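Local structure of diguanylate cyclase (Vibrio cholerae serotype O1, 6EIB) at residues C58-L63 against Q103-H108; H71-R76 against V85-H90; H116-A121 against N150-C155. The protein catalyses, through this GGEEF domain, the magnesium-dependent condensation of two GTP molecules into cyclic di-GMP, and takes part in biofilm formation. All coordinates share one frame; numbering follows the deposited sequence.

Contact 1 of 3, residues C58-L63 against Q103-H108. With SO4 (sulfate ion), chain F; ACT (acetate ion), chain P.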
# COMPACT_ATOMS: atom_id res chain seq x y z
N CYS A 58 5.14 12.07 -0.14
CA CYS A 58 6.46 11.87 0.42
C CYS A 58 6.43 11.38 1.86
O CYS A 58 7.16 10.44 2.20
CB CYS A 58 7.28 13.15 0.34
SG CYS A 58 7.90 13.43 -1.31
N PHE A 59 5.59 12.00 2.68
CA PHE A 59 5.38 11.57 4.06
C PHE A 59 4.88 10.13 4.11
O PHE A 59 5.30 9.36 4.99
CB PHE A 59 4.39 12.49 4.77
CG PHE A 59 4.05 12.02 6.16
CD1 PHE A 59 4.87 12.35 7.23
CD2 PHE A 59 2.95 11.20 6.38
CE1 PHE A 59 4.58 11.89 8.51
CE2 PHE A 59 2.66 10.74 7.67
CZ PHE A 59 3.47 11.08 8.72
N LEU A 60 3.98 9.76 3.20
CA LEU A 60 3.43 8.39 3.20
C LEU A 60 4.53 7.38 2.89
O LEU A 60 4.61 6.31 3.53
CB LEU A 60 2.30 8.24 2.18
CG LEU A 60 1.67 6.85 2.13
CD1 LEU A 60 1.16 6.42 3.49
CD2 LEU A 60 0.53 6.76 1.06
N ALA A 61 5.38 7.73 1.93
CA ALA A 61 6.52 6.88 1.60
C ALA A 61 7.46 6.76 2.81
O ALA A 61 7.92 5.66 3.13
CB ALA A 61 7.27 7.42 0.40
N LYS A 62 7.75 7.89 3.46
CA LYS A 62 8.59 7.87 4.66
C LYS A 62 7.96 6.97 5.72
O LYS A 62 8.62 6.17 6.38
CB LYS A 62 8.81 9.27 5.22
CG LYS A 62 9.72 10.16 4.40
CD LYS A 62 10.06 11.49 5.11
CE LYS A 62 8.88 12.47 5.24
NZ LYS A 62 8.50 13.11 3.94
N LEU A 63 6.64 7.08 5.82
CA LEU A 63 5.87 6.30 6.78
C LEU A 63 5.99 4.80 6.56
O LEU A 63 6.12 4.05 7.54
CB LEU A 63 4.38 6.71 6.70
CG LEU A 63 3.45 6.21 7.81
CD1 LEU A 63 4.03 6.55 9.22
CD2 LEU A 63 2.03 6.78 7.62
N GLN A 103 -3.44 4.19 10.48
CA GLN A 103 -3.60 4.96 11.72
C GLN A 103 -2.63 6.09 11.86
O GLN A 103 -3.01 7.19 12.25
CB GLN A 103 -3.48 4.06 12.92
CG GLN A 103 -4.72 3.27 13.24
CD GLN A 103 -4.42 2.10 14.16
OE1 GLN A 103 -3.28 1.63 14.24
NE2 GLN A 103 -5.43 1.68 14.94
N ARG A 104 -1.35 5.83 11.59
CA ARG A 104 -0.36 6.90 11.74
C ARG A 104 -0.51 7.97 10.68
O ARG A 104 -0.22 9.15 10.92
CB ARG A 104 1.06 6.32 11.76
CG ARG A 104 1.36 5.65 13.09
CD ARG A 104 2.85 5.46 13.31
NE ARG A 104 3.59 6.71 13.15
CZ ARG A 104 4.90 6.74 12.91
NH1 ARG A 104 5.56 5.59 12.82
NH2 ARG A 104 5.54 7.88 12.73
N PHE A 105 -1.01 7.60 9.50
CA PHE A 105 -1.27 8.59 8.50
C PHE A 105 -2.42 9.49 8.96
O PHE A 105 -2.35 10.72 8.83
CB PHE A 105 -1.59 7.89 7.17
CG PHE A 105 -1.66 8.81 5.99
CD1 PHE A 105 -0.51 9.36 5.44
CD2 PHE A 105 -2.88 9.07 5.38
CE1 PHE A 105 -0.58 10.19 4.32
CE2 PHE A 105 -2.97 9.90 4.26
CZ PHE A 105 -1.83 10.45 3.73
N ALA A 106 -3.48 8.88 9.50
CA ALA A 106 -4.66 9.60 9.95
C ALA A 106 -4.31 10.53 11.12
O ALA A 106 -4.97 11.55 11.35
CB ALA A 106 -5.76 8.62 10.38
N GLU A 107 -3.31 10.12 11.88
CA GLU A 107 -2.90 10.87 13.07
C GLU A 107 -1.93 12.01 12.77
O GLU A 107 -1.68 12.84 13.64
CB GLU A 107 -2.28 9.92 14.09
CG GLU A 107 -3.26 9.03 14.84
CD GLU A 107 -2.56 7.83 15.47
OE1 GLU A 107 -1.35 7.60 15.21
OE2 GLU A 107 -3.23 7.11 16.25
N HIS A 108 -1.32 12.02 11.59
CA HIS A 108 -0.34 13.07 11.29
C HIS A 108 -1.03 14.35 10.81
O HIS A 108 -1.80 14.33 9.86
CB HIS A 108 0.68 12.58 10.28
CG HIS A 108 1.73 13.59 9.96
ND1 HIS A 108 2.83 13.79 10.77
CD2 HIS A 108 1.88 14.43 8.91
CE1 HIS A 108 3.59 14.74 10.24
NE2 HIS A 108 3.03 15.15 9.11
S SO4 F . 4.60 11.54 13.02
O1 SO4 F . 5.16 12.73 12.39
O2 SO4 F . 4.83 11.55 14.46
O3 SO4 F . 3.14 11.49 12.88
O4 SO4 F . 5.25 10.39 12.40
C ACT P . -8.44 3.99 14.70
O ACT P . -9.61 4.37 14.94
OXT ACT P . -8.33 2.83 14.24
CH3 ACT P . -7.25 4.87 14.96
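Phe59 and His108 lay their rings flat on one another, with centroids 3.8 Å apart and planes inclined by only 20°. The two side chains come from opposite directions, and CZ of Phe59 sits 3.3 Å from CG of His108. With CG anti to the backbone N (chi1 175°), the Phe59 ring reaches across to the end of the other helix, where His108 has already left the helical conformation. Phe110 meets both rings edge-to-face.

The apolar contacts lie deeper. CD1 of Phe105 touches Leu60 CD1 at 3.9 Å and Phe59 CD2 at 4.0 Å, while CD2 of Leu63 packs against CB of the same phenylalanine. Helices 50-67 and 91-107 meet here on one side of the central sheet of the GGDEF domain; the axes of segments 58-63 and 103-107 approach to 10.7 Å and run roughly antiparallel (142°). Branched leucines and a flat phenylalanine suit this buried layer, which continues onto Leu119 of strand 119-125; Leu60 also lies close to Ile38, a magnesium-binding residue by similarity.

Polar groups lie at the outer side. CD1 of Leu63 lies over one face of the Arg104 guanidinium, 3.8 Å from CZ, leaving the nitrogens at its edge available. There NH2 donates to O4 of a sulfate, probably from the crystallisation liquor, and NH1 to Ser66. His108 ND1 donates to O3 of the same sulfate (3.1 Å).

Contact 2 of 3, residues H71-R76 against V85-H90. With SO4 (sulfate ion), chain E.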
# COMPACT_ATOMS: atom_id res chain seq x y z
N HIS A 71 12.68 -5.62 5.29
CA HIS A 71 12.73 -5.48 3.84
C HIS A 71 11.35 -5.59 3.21
O HIS A 71 10.49 -6.35 3.68
CB HIS A 71 13.67 -6.53 3.22
CG HIS A 71 13.91 -6.33 1.75
ND1 HIS A 71 14.60 -5.24 1.25
CD2 HIS A 71 13.55 -7.07 0.67
CE1 HIS A 71 14.65 -5.32 -0.07
NE2 HIS A 71 14.02 -6.42 -0.45
N HIS A 72 11.14 -4.79 2.17
CA HIS A 72 9.85 -4.67 1.51
C HIS A 72 10.09 -3.89 0.24
O HIS A 72 11.13 -3.23 0.12
CB HIS A 72 8.85 -3.97 2.44
CG HIS A 72 9.17 -2.54 2.72
ND1 HIS A 72 9.95 -2.15 3.80
CD2 HIS A 72 8.71 -1.40 2.15
CE1 HIS A 72 10.03 -0.83 3.82
NE2 HIS A 72 9.28 -0.35 2.84
N PHE A 73 9.17 -4.00 -0.71
CA PHE A 73 9.25 -3.24 -1.95
C PHE A 73 8.08 -2.27 -1.96
O PHE A 73 7.03 -2.63 -1.44
CB PHE A 73 9.16 -4.14 -3.18
CG PHE A 73 10.16 -5.26 -3.20
CD1 PHE A 73 11.52 -4.99 -3.39
CD2 PHE A 73 9.75 -6.57 -3.04
CE1 PHE A 73 12.46 -6.04 -3.44
CE2 PHE A 73 10.69 -7.63 -3.09
CZ PHE A 73 12.03 -7.36 -3.27
N CYS A 74 8.27 -1.08 -2.52
CA CYS A 74 7.21 -0.09 -2.62
C CYS A 74 7.06 0.41 -4.03
O CYS A 74 8.04 0.55 -4.75
CB CYS A 74 7.50 1.10 -1.69
SG CYS A 74 6.36 2.56 -1.96
N GLY A 75 5.83 0.74 -4.44
CA GLY A 75 5.64 1.34 -5.75
C GLY A 75 4.45 2.28 -5.74
O GLY A 75 3.40 1.99 -5.16
N ARG A 76 4.62 3.43 -6.34
CA ARG A 76 3.48 4.28 -6.58
C ARG A 76 2.88 3.83 -7.89
O ARG A 76 3.40 4.17 -8.93
CB ARG A 76 3.90 5.73 -6.66
CG ARG A 76 2.74 6.72 -6.72
CD ARG A 76 3.27 8.07 -7.14
NE ARG A 76 2.22 9.06 -7.20
CZ ARG A 76 2.39 10.28 -7.68
NH1 ARG A 76 3.58 10.61 -8.16
NH2 ARG A 76 1.37 11.14 -7.70
N VAL A 85 4.95 -4.67 -1.17
CA VAL A 85 5.13 -6.10 -1.28
C VAL A 85 6.04 -6.58 -0.20
O VAL A 85 7.15 -6.04 -0.06
CB VAL A 85 5.72 -6.48 -2.67
CG1 VAL A 85 6.08 -8.00 -2.72
CG2 VAL A 85 4.72 -6.07 -3.78
N LEU A 86 5.59 -7.56 0.58
CA LEU A 86 6.38 -8.02 1.74
C LEU A 86 6.83 -9.47 1.59
O LEU A 86 6.01 -10.38 1.67
CB LEU A 86 5.59 -7.86 3.04
CG LEU A 86 5.03 -6.53 3.58
CD1 LEU A 86 4.08 -6.80 4.72
CD2 LEU A 86 6.14 -5.68 4.14
N GLU A 87 8.11 -9.70 1.34
CA GLU A 87 8.60 -11.09 1.24
C GLU A 87 8.60 -11.83 2.57
O GLU A 87 8.79 -11.23 3.64
CB GLU A 87 10.00 -11.12 0.63
CG GLU A 87 10.04 -10.71 -0.83
CD GLU A 87 11.38 -11.08 -1.48
OE1 GLU A 87 12.24 -10.19 -1.60
OE2 GLU A 87 11.58 -12.26 -1.86
N ASN A 88 8.40 -13.13 2.50
CA ASN A 88 8.42 -13.99 3.68
C ASN A 88 7.56 -13.39 4.81
O ASN A 88 7.99 -13.32 5.97
CB ASN A 88 9.87 -14.23 4.16
CG ASN A 88 9.98 -15.49 4.96
OD1 ASN A 88 9.18 -16.42 4.77
ND2 ASN A 88 10.98 -15.57 5.85
N THR A 89 6.36 -12.95 4.44
CA THR A 89 5.44 -12.31 5.37
C THR A 89 4.03 -12.86 5.19
O THR A 89 3.49 -12.90 4.07
CB THR A 89 5.43 -10.79 5.16
OG1 THR A 89 6.76 -10.28 5.37
CG2 THR A 89 4.48 -10.10 6.15
N HIS A 90 3.46 -13.32 6.29
CA HIS A 90 2.13 -13.91 6.26
C HIS A 90 1.08 -12.80 6.16
O HIS A 90 1.35 -11.66 6.54
CB HIS A 90 1.87 -14.78 7.51
CG HIS A 90 2.72 -16.02 7.58
ND1 HIS A 90 2.54 -17.09 6.73
CD2 HIS A 90 3.69 -16.38 8.46
CE1 HIS A 90 3.42 -18.04 7.05
NE2 HIS A 90 4.12 -17.64 8.10
S SO4 E . -0.06 -16.72 4.16
O1 SO4 E . 0.11 -15.85 3.00
O2 SO4 E . 0.05 -15.93 5.37
O3 SO4 E . -1.36 -17.38 4.12
O4 SO4 E . 1.02 -17.73 4.19
O HOH W 1 10.17 -7.73 1.40
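A carboxylate oxygen beside an aromatic ring is the odd feature here: OE1 of Glu87 lies 3.3 Å from both CZ and CE2 of Phe73, approaching obliquely, with the carboxylate and ring planes 23° apart. The acid is also held from outside, because OE2 forms a salt bridge with Arg23 of helix 10-27, whose side chain touches Phe73 too. The His71 ring turns its edge to OE1.

The setting is the beta hairpin of strands 73-76 and 81-87, the first of which is an outermost strand of the GGDEF-domain sheet. Phe73 and Val85 form an antiparallel hydrogen-bonded pair: Phe73 N donates to Val85 O and Val85 N to Phe73 O, each at 2.9 Å and nearly straight (168°). Their side chains share a sheet face, where CG1 of Val85 meets the edge of the phenyl ring 4.0 Å from CD2. A branched residue and a broad ring suit this face because helix 10-27 covers it, Leu13 packing on Phe73 and Phe17 on Val85.

CB of His72 touches CD2 of Leu86 at 3.6 Å. Its CG sits between the backbone N and the carbonyl carbon (chi1 66°), which turns the ring off to bond through ND1 to Asp70 O. Only at His71 and Glu87 do the backbones separate, and a water bridges them, accepting from Glu87 N at 2.9 Å and donating a weak bond to His71 O.

Contact 3 of 3, residues H116-A121 against N150-C155. With EDO (1,2-ethanediol), chain I; EDO (1,2-ethanediol), chain K.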
# COMPACT_ATOMS: atom_id res chain seq x y z
N HIS A 116 -6.14 16.85 8.42
CA HIS A 116 -5.96 15.41 8.54
C HIS A 116 -6.36 14.71 7.25
O HIS A 116 -7.34 15.07 6.59
CB HIS A 116 -6.74 14.84 9.74
CG HIS A 116 -6.11 15.18 11.06
ND1 HIS A 116 -5.14 14.39 11.65
CD2 HIS A 116 -6.28 16.24 11.88
CE1 HIS A 116 -4.76 14.94 12.78
NE2 HIS A 116 -5.42 16.07 12.95
N ILE A 117 -5.50 13.79 6.83
CA ILE A 117 -5.69 13.05 5.58
C ILE A 117 -5.74 11.56 5.91
O ILE A 117 -5.04 11.10 6.82
CB ILE A 117 -4.56 13.37 4.57
CG1 ILE A 117 -4.38 14.88 4.46
CG2 ILE A 117 -4.83 12.79 3.17
CD1 ILE A 117 -3.22 15.29 3.55
N TYR A 118 -6.51 10.80 5.14
CA TYR A 118 -6.78 9.40 5.45
C TYR A 118 -6.48 8.51 4.22
O TYR A 118 -6.38 9.00 3.09
CB TYR A 118 -8.26 9.23 5.90
CG TYR A 118 -8.65 10.14 7.05
CD1 TYR A 118 -8.46 9.73 8.37
CD2 TYR A 118 -9.16 11.42 6.83
CE1 TYR A 118 -8.79 10.56 9.44
CE2 TYR A 118 -9.47 12.28 7.93
CZ TYR A 118 -9.29 11.82 9.21
OH TYR A 118 -9.58 12.60 10.32
N LEU A 119 -6.37 7.21 4.45
CA LEU A 119 -6.13 6.28 3.35
C LEU A 119 -6.95 5.03 3.58
O LEU A 119 -7.45 4.84 4.68
CB LEU A 119 -4.61 5.97 3.24
CG LEU A 119 -3.87 5.27 4.39
CD1 LEU A 119 -4.07 3.75 4.36
CD2 LEU A 119 -2.38 5.61 4.32
N CYS A 120 -7.12 4.21 2.55
CA CYS A 120 -7.72 2.88 2.74
C CYS A 120 -6.70 1.89 2.26
O CYS A 120 -5.83 2.26 1.49
CB CYS A 120 -9.02 2.70 1.94
SG CYS A 120 -10.39 3.68 2.63
N ALA A 121 -6.82 0.64 2.68
CA ALA A 121 -5.85 -0.36 2.28
C ALA A 121 -6.55 -1.67 2.08
O ALA A 121 -7.53 -1.99 2.78
CB ALA A 121 -4.71 -0.51 3.36
N ASN A 150 -17.10 1.36 2.85
CA ASN A 150 -17.56 1.79 4.18
C ASN A 150 -17.06 3.16 4.58
O ASN A 150 -17.24 3.62 5.71
CB ASN A 150 -17.15 0.73 5.21
CG ASN A 150 -17.98 -0.52 5.07
OD1 ASN A 150 -19.10 -0.61 5.57
ND2 ASN A 150 -17.45 -1.50 4.36
N GLY A 151 -16.43 3.83 3.63
CA GLY A 151 -15.95 5.18 3.80
C GLY A 151 -14.45 5.35 3.67
O GLY A 151 -13.73 4.46 3.19
N ARG A 152 -13.96 6.46 4.21
CA ARG A 152 -12.54 6.74 4.12
C ARG A 152 -11.96 6.08 5.35
O ARG A 152 -12.71 5.61 6.19
CB ARG A 152 -12.26 8.25 4.11
CG ARG A 152 -12.72 8.95 5.38
CD ARG A 152 -12.49 10.46 5.38
NE ARG A 152 -12.81 10.97 6.72
CZ ARG A 152 -12.84 12.26 7.05
NH1 ARG A 152 -12.57 13.20 6.15
NH2 ARG A 152 -13.15 12.60 8.30
N ASN A 153 -10.64 5.97 5.41
CA ASN A 153 -9.98 5.47 6.63
C ASN A 153 -10.44 4.05 7.03
O ASN A 153 -10.97 3.85 8.13
CB ASN A 153 -10.21 6.44 7.79
CG ASN A 153 -9.27 6.17 8.96
OD1 ASN A 153 -8.13 5.69 8.75
ND2 ASN A 153 -9.70 6.53 10.18
N ARG A 154 -10.23 3.08 6.11
CA ARG A 154 -10.66 1.68 6.27
C ARG A 154 -9.64 0.69 5.70
O ARG A 154 -9.01 0.95 4.69
CB ARG A 154 -12.01 1.42 5.58
CG ARG A 154 -13.21 2.25 6.12
CD ARG A 154 -13.59 1.79 7.53
NE ARG A 154 -14.87 2.33 7.99
CZ ARG A 154 -15.00 3.50 8.61
NH1 ARG A 154 -13.92 4.26 8.84
NH2 ARG A 154 -16.19 3.92 9.01
N CYS A 155 -9.54 -0.47 6.34
CA CYS A 155 -8.64 -1.53 5.90
C CYS A 155 -9.39 -2.84 5.79
O CYS A 155 -10.23 -3.15 6.63
CB CYS A 155 -7.47 -1.70 6.87
SG CYS A 155 -6.20 -0.48 6.64
C1 EDO I . -12.63 8.25 10.52
O1 EDO I . -11.26 8.32 10.14
C2 EDO I . -13.28 9.52 10.03
O2 EDO I . -13.33 9.47 8.60
C1 EDO K . -10.81 16.20 4.18
O1 EDO K . -11.36 15.11 4.95
C2 EDO K . -9.64 15.69 3.35
O2 EDO K . -8.67 15.00 4.16
O HOH W 2 -6.15 6.76 7.52
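Tyr118 loses more surface in this contact than any other residue, its ring meeting the side chains of Arg152 and Asn153. CE2 of the tyrosine stands over the centre of one face of the Arg152 guanidinium, 3.5 Å from CZ, with the two planes 28° apart. A long aliphatic arm ending in a flat cation is well fitted to cross obliquely over the ring, and the nearby Asp39, which touches both residues, would probably favour the cation.

Asn153 approaches the same side of the tyrosine ring, its CG 3.7 Å from CD1 and its amide plane turned 46° from the ring. The residue takes left-handed backbone angles, a conformation that asparagine tolerates well. Its OD1 receives a bond from a water that in turn accepts from Leu119 N (3.1 Å), and Arg102 of helix 91-107 donates to the same oxygen.

These loops lead into the parallel strands 119-125 and 154-157, the ends of a beta-alpha-beta unit connected by helix 133-148. Ala121 N donates to Arg154 O at 3.0 Å, in the carbonyl plane. On the opposite sheet face from Ala121, Cys120 has SG anti to its carbonyl carbon (chi1 -71°), which directs the sulfur to the backbone of the second segment, 3.5 Å from both Gly151 O and Arg154 N. A small, apolar thiol suits this buried spot, which Leu144 and Lys148 of helix 133-148 cover.

Asn153 is gripped twice over, its backbone N by OD2 of Asp39 and its OD1 by Arg102 and the water; this probably fixes the turn of the chain just before Arg154 joins its neighbouring strand.

Overall arrangement
Each contact is partly buried, but they occupy different places in one domain. Contact 1 packs two helices against the sheet, with Leu60, Leu63 and Phe105 as its buried part; contacts 2 and 3 lie at the two outermost strands, on opposite sides of the chain's centre and about 21 Å apart between centres. Hence contact 1 has no hydrogen bond between its segments, whereas contact 2 has two backbone bonds, antiparallel, and contact 3 has one, parallel. Contacts 1 and 3 touch directly: Ala106 packs on Tyr118, and Ala106 O probably bonds to His116 ND1. Contact 2 reaches neither, yet its strands directly follow helix 50-67 and precede helix 91-107 in the chain.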